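Local coordinates for lysosome-associated membrane glycoprotein 3 (Homo sapiens, PDB 4AKM) that serves as a lysosomal membrane glycoprotein that takes part in the unfolded protein response and in fusion of lysosomes with autophagosomes, at residues I23-Q28 and F40-N45; V85-T90 and L124-H129. All coordinates share one frame; numbering follows the deposited sequence.

Contact 1: I23-Q28 and F40-N45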
loop_
_atom_site.group_PDB
_atom_site.type_symbol
_atom_site.label_atom_id
_atom_site.label_comp_id
_atom_site.label_asym_id
_atom_site.label_seq_id
_atom_site.Cartn_x
_atom_site.Cartn_y
_atom_site.Cartn_z
ATOM N N ILE A 23 6.462 2.273 3.722
ATOM C CA ILE A 23 5.180 2.263 4.409
ATOM C C ILE A 23 5.374 2.304 5.922
ATOM O O ILE A 23 6.258 1.651 6.478
ATOM C CB ILE A 23 4.307 1.064 3.969
ATOM C CG1 ILE A 23 3.985 1.180 2.480
ATOM C CG2 ILE A 23 3.019 1.004 4.766
ATOM C CD1 ILE A 23 3.605 -0.126 1.838
ATOM N N GLN A 24 4.551 3.118 6.567
ATOM C CA GLN A 24 4.612 3.335 7.995
ATOM C C GLN A 24 3.199 3.144 8.537
ATOM O O GLN A 24 2.221 3.501 7.881
ATOM C CB GLN A 24 5.123 4.757 8.279
ATOM C CG GLN A 24 5.463 5.040 9.740
ATOM C CD GLN A 24 6.065 6.427 9.960
ATOM O OE1 GLN A 24 5.356 7.436 9.962
ATOM N NE2 GLN A 24 7.380 6.479 10.152
ATOM N N LEU A 25 3.086 2.557 9.720
ATOM C CA LEU A 25 1.793 2.434 10.374
ATOM C C LEU A 25 1.811 3.248 11.657
ATOM O O LEU A 25 2.722 3.113 12.462
ATOM C CB LEU A 25 1.457 0.967 10.661
ATOM C CG LEU A 25 1.127 0.108 9.436
ATOM C CD1 LEU A 25 0.908 -1.355 9.812
ATOM C CD2 LEU A 25 -0.088 0.660 8.701
ATOM N N ILE A 26 0.813 4.102 11.833
ATOM C CA ILE A 26 0.716 4.933 13.022
ATOM C C ILE A 26 -0.498 4.515 13.844
ATOM O O ILE A 26 -1.629 4.609 13.362
ATOM C CB ILE A 26 0.581 6.442 12.666
ATOM C CG1 ILE A 26 1.876 6.996 12.062
ATOM C CG2 ILE A 26 0.189 7.252 13.898
ATOM C CD1 ILE A 26 1.988 6.841 10.564
ATOM N N VAL A 27 -0.269 4.051 15.075
ATOM C CA VAL A 27 -1.389 3.742 15.968
ATOM C C VAL A 27 -1.513 4.731 17.126
ATOM O O VAL A 27 -0.525 5.112 17.751
ATOM C CB VAL A 27 -1.410 2.258 16.476
ATOM C CG1 VAL A 27 -0.687 1.337 15.505
ATOM C CG2 VAL A 27 -0.823 2.131 17.879
ATOM N N GLN A 28 -2.744 5.157 17.386
ATOM C CA GLN A 28 -3.026 6.130 18.434
ATOM C C GLN A 28 -3.383 5.440 19.747
ATOM O O GLN A 28 -4.553 5.167 20.014
ATOM C CB GLN A 28 -4.167 7.049 18.001
ATOM C CG GLN A 28 -3.923 8.515 18.298
ATOM C CD GLN A 28 -4.596 9.426 17.292
ATOM O OE1 GLN A 28 -3.968 10.333 16.736
ATOM N NE2 GLN A 28 -5.883 9.188 17.050
ATOM N N PHE A 40 5.338 2.371 13.388
ATOM C CA PHE A 40 5.924 1.120 12.928
ATOM C C PHE A 40 6.324 1.166 11.461
ATOM O O PHE A 40 5.475 1.266 10.582
ATOM C CB PHE A 40 4.996 -0.072 13.142
ATOM C CG PHE A 40 5.532 -1.334 12.542
ATOM C CD1 PHE A 40 6.553 -2.030 13.172
ATOM C CD2 PHE A 40 5.056 -1.803 11.324
ATOM C CE1 PHE A 40 7.074 -3.185 12.614
ATOM C CE2 PHE A 40 5.570 -2.961 10.755
ATOM C CZ PHE A 40 6.579 -3.653 11.401
ATOM N N ASN A 41 7.621 1.062 11.207
ATOM C CA ASN A 41 8.134 1.072 9.847
ATOM C C ASN A 41 8.079 -0.313 9.210
ATOM O O ASN A 41 8.661 -1.265 9.735
ATOM C CB ASN A 41 9.568 1.588 9.844
ATOM C CG ASN A 41 9.661 3.054 10.229
ATOM O OD1 ASN A 41 8.652 3.696 10.546
ATOM N ND2 ASN A 41 10.875 3.594 10.200
ATOM N N ILE A 42 7.379 -0.437 8.087
ATOM C CA ILE A 42 7.453 -1.676 7.333
ATOM C C ILE A 42 8.888 -1.804 6.843
ATOM O O ILE A 42 9.363 -0.983 6.059
ATOM C CB ILE A 42 6.465 -1.737 6.141
ATOM C CG1 ILE A 42 5.072 -2.170 6.597
ATOM C CG2 ILE A 42 6.945 -2.743 5.105
ATOM C CD1 ILE A 42 4.342 -1.165 7.442
ATOM N N ASP A 43 9.589 -2.803 7.363
ATOM C CA ASP A 43 10.949 -3.108 6.943
ATOM C C ASP A 43 10.894 -4.048 5.739
ATOM O O ASP A 43 10.529 -5.217 5.862
ATOM C CB ASP A 43 11.737 -3.711 8.115
ATOM C CG ASP A 43 13.069 -4.322 7.697
ATOM O OD1 ASP A 43 13.578 -4.016 6.596
ATOM O OD2 ASP A 43 13.616 -5.113 8.495
ATOM N N PRO A 44 11.259 -3.526 4.566
ATOM C CA PRO A 44 11.176 -4.235 3.284
ATOM C C PRO A 44 12.017 -5.508 3.164
ATOM O O PRO A 44 11.702 -6.342 2.316
ATOM C CB PRO A 44 11.657 -3.189 2.274
ATOM C CG PRO A 44 12.338 -2.149 3.066
ATOM C CD PRO A 44 11.678 -2.127 4.388
ATOM N N ASN A 45 13.065 -5.658 3.967
ATOM C CA ASN A 45 13.865 -6.881 3.906
ATOM C C ASN A 45 13.336 -7.976 4.835
ATOM O O ASN A 45 13.915 -9.054 4.946
ATOM C CB ASN A 45 15.349 -6.589 4.152
ATOM C CG ASN A 45 16.033 -5.988 2.932
ATOM O OD1 ASN A 45 15.604 -6.197 1.789
ATOM N ND2 ASN A 45 17.110 -5.243 3.168
#
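Leu25 and Phe40 form the hydrogen-bonded pair of this antiparallel ladder: Leu25 N gives its hydrogen to Phe40 O at 2.8 Å, and Phe40 N returns one to Leu25 O at 2.9 Å. One step on, Gln24 and Asn41 make the non-hydrogen-bonded pair, where the CA atoms come to 4.6 Å and Gln24 CA also lies 3.4 Å from Phe40 O in a CA-H...O contact. Ile42 N then donates to Ile23 O at 2.9 Å.

On one face of the ladder the side chains of Gln24 and Asn41 run alongside each other, their amide planes 18° apart. Gln24 NE2 reaches Asn41 OD1 at 3.1 Å in a nearly straight bond (163° at the hydrogen). The acceptor lies close to the plane of the Gln24 amide, but the donor is tilted from the plane of the Asn41 carbonyl. With CG anti to the backbone N (chi1 -170°) and the chain extended beyond it, Gln24 carries its amide out level with that of the shorter Asn41.

The opposite face is apolar. Ile42 swings its CD1 back toward the longer strand, 3.7 Å from Ile23 CG2 and 4.0 Å from Leu25 CG, so that one methyl touches both side chains. Leu25 CD1 stands obliquely to the Phe40 ring.

This is the open end of a beta hairpin made by strands 14-27 and 38-41 in the LAMP luminal domain. Strand 130-135 flanks strand 14-27, pairing through Gln24 with Lys133 and Ile26 with Gln131. Strand 57-64 of the second sheet packs against the apolar face, with Leu62 against Ile23 and Phe64 against Leu25, Phe40 and Ile42.

Contact 2: V85-T90 and L124-H129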
loop_
_atom_site.group_PDB
_atom_site.type_symbol
_atom_site.label_atom_id
_atom_site.label_comp_id
_atom_site.label_asym_id
_atom_site.label_seq_id
_atom_site.Cartn_x
_atom_site.Cartn_y
_atom_site.Cartn_z
ATOM N N VAL A 85 -7.744 -0.278 1.203
ATOM C CA VAL A 85 -6.543 -0.479 2.019
ATOM C C VAL A 85 -6.851 -1.099 3.370
ATOM O O VAL A 85 -7.654 -0.582 4.130
ATOM C CB VAL A 85 -5.738 0.810 2.256
ATOM C CG1 VAL A 85 -4.411 0.468 2.921
ATOM C CG2 VAL A 85 -5.502 1.549 0.950
ATOM N N GLY A 86 -6.192 -2.210 3.666
ATOM C CA GLY A 86 -6.384 -2.859 4.939
ATOM C C GLY A 86 -5.060 -3.010 5.642
ATOM O O GLY A 86 -4.027 -3.132 5.003
ATOM N N ALA A 87 -5.087 -2.980 6.966
ATOM C CA ALA A 87 -3.885 -3.257 7.729
ATOM C C ALA A 87 -4.191 -3.953 9.043
ATOM O O ALA A 87 -5.300 -3.852 9.595
ATOM C CB ALA A 87 -3.081 -1.998 7.965
ATOM N N TYR A 88 -3.175 -4.654 9.523
ATOM C CA TYR A 88 -3.268 -5.436 10.736
ATOM C C TYR A 88 -1.901 -5.344 11.390
ATOM O O TYR A 88 -0.881 -5.574 10.736
ATOM C CB TYR A 88 -3.582 -6.873 10.341
ATOM C CG TYR A 88 -3.821 -7.875 11.447
ATOM C CD1 TYR A 88 -2.757 -8.462 12.123
ATOM C CD2 TYR A 88 -5.108 -8.281 11.771
ATOM C CE1 TYR A 88 -2.968 -9.399 13.115
ATOM C CE2 TYR A 88 -5.332 -9.224 12.764
ATOM C CZ TYR A 88 -4.256 -9.780 13.431
ATOM O OH TYR A 88 -4.467 -10.717 14.418
ATOM N N LEU A 89 -1.881 -4.997 12.673
ATOM C CA LEU A 89 -0.631 -4.765 13.381
ATOM C C LEU A 89 -0.710 -5.226 14.828
ATOM O O LEU A 89 -1.611 -4.832 15.549
ATOM C CB LEU A 89 -0.277 -3.275 13.348
ATOM C CG LEU A 89 1.036 -2.917 14.036
ATOM C CD1 LEU A 89 2.186 -3.622 13.342
ATOM C CD2 LEU A 89 1.248 -1.418 14.051
ATOM N N THR A 90 0.242 -6.050 15.254
ATOM C CA THR A 90 0.307 -6.484 16.647
ATOM C C THR A 90 1.348 -5.682 17.420
ATOM O O THR A 90 2.474 -5.508 16.955
ATOM C CB THR A 90 0.667 -7.978 16.758
ATOM O OG1 THR A 90 -0.141 -8.742 15.854
ATOM C CG2 THR A 90 0.437 -8.482 18.173
ATOM N N LEU A 124 -3.510 7.916 5.095
ATOM C CA LEU A 124 -4.880 7.433 5.103
ATOM C C LEU A 124 -5.262 6.905 6.484
ATOM O O LEU A 124 -4.559 6.064 7.047
ATOM C CB LEU A 124 -5.036 6.328 4.068
ATOM C CG LEU A 124 -6.479 5.941 3.775
ATOM C CD1 LEU A 124 -7.192 7.126 3.148
ATOM C CD2 LEU A 124 -6.529 4.717 2.874
ATOM N N GLN A 125 -6.362 7.406 7.039
ATOM C CA GLN A 125 -6.887 6.837 8.278
ATOM C C GLN A 125 -7.653 5.563 7.950
ATOM O O GLN A 125 -8.642 5.601 7.218
ATOM C CB GLN A 125 -7.784 7.828 9.024
ATOM C CG GLN A 125 -7.035 8.831 9.889
ATOM C CD GLN A 125 -6.847 8.369 11.326
ATOM O OE1 GLN A 125 -6.878 7.176 11.623
ATOM N NE2 GLN A 125 -6.653 9.324 12.229
ATOM N N LEU A 126 -7.186 4.438 8.482
ATOM C CA LEU A 126 -7.813 3.145 8.213
ATOM C C LEU A 126 -8.936 2.861 9.205
ATOM O O LEU A 126 -10.052 2.520 8.816
ATOM C CB LEU A 126 -6.770 2.027 8.232
ATOM C CG LEU A 126 -5.622 2.216 7.239
ATOM C CD1 LEU A 126 -4.726 1.001 7.222
ATOM C CD2 LEU A 126 -6.144 2.528 5.839
ATOM N N SER A 127 -8.622 3.002 10.489
ATOM C CA SER A 127 -9.619 2.981 11.545
ATOM C C SER A 127 -9.517 4.305 12.279
ATOM O O SER A 127 -8.933 5.259 11.771
ATOM C CB SER A 127 -9.363 1.832 12.514
ATOM O OG SER A 127 -8.191 2.065 13.273
ATOM N N ALA A 128 -10.084 4.365 13.475
ATOM C CA ALA A 128 -10.023 5.573 14.286
ATOM C C ALA A 128 -8.670 5.715 14.980
ATOM O O ALA A 128 -8.277 6.812 15.369
ATOM C CB ALA A 128 -11.146 5.565 15.307
ATOM N N HIS A 129 -7.963 4.600 15.136
ATOM C CA HIS A 129 -6.677 4.592 15.827
ATOM C C HIS A 129 -5.541 4.195 14.894
ATOM O O HIS A 129 -4.372 4.368 15.215
ATOM C CB HIS A 129 -6.693 3.614 17.006
ATOM C CG HIS A 129 -7.763 3.892 18.013
ATOM N ND1 HIS A 129 -8.972 3.229 18.015
ATOM C CD2 HIS A 129 -7.807 4.759 19.054
ATOM C CE1 HIS A 129 -9.715 3.676 19.012
ATOM N NE2 HIS A 129 -9.031 4.604 19.658
#
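Leu126 dominates a contact that has no hydrogen bond across it: although it lies just past the end of strand 122-125, its two methyls reach separate residues of the facing strand. CD1 meets Ala87 CB at 3.5 Å, while CD2 comes to 4.0 Å from Val85 CG1 and lies 3.9 Å from Val85 O, so the leucine rests on the strand's backbone as well as its side chains. CG is anti to the carbonyl carbon (chi1 -58°), and this turn sends the isobutyl group across to strand 80-90, where it meets Val85 at about a right angle. Leu124 adds its CD2, 3.8 Å from the other Val85 methyl, CG2, so the branches of Val85 are divided between the two leucines.

The backbones come no nearer than 7.0 Å between Gly86 CA and Leu126 CA, too far to pair; here two antiparallel sheets of the beta-prism luminal domain face each other. Gly86, with no side chain, offers just its backbone, between the contacting Val85 and Ala87. Val132 of strand 130-135 lies against both leucines, and Leu25 of strand 14-27 covers Ala87. Beyond Leu126 the chain bends through an ST turn, in which Ser127 OG accepts from His129 N at 3.2 Å.

Overall arrangement
Contact 1 closes before contact 2 opens along the chain, and their centres lie 11 Å apart within the membrane-proximal luminal domain. Contact 1 pairs neighbouring strands, 14-27 and 38-41, inside one sheet; contact 2 works between sheets, setting strand 80-90 of the five-stranded sheet against the end of strand 122-125. Both contacts reach the seven-stranded sheet, and just past the ends of its strands Gln28 N lies 2.8 Å from His129 O, a probable hydrogen bond. Across the sheets Val27 CG1 packs on Leu89 CD2 at 3.7 Å, so the apolar side of the hairpin and the leucines probably line the same space between the two sheets.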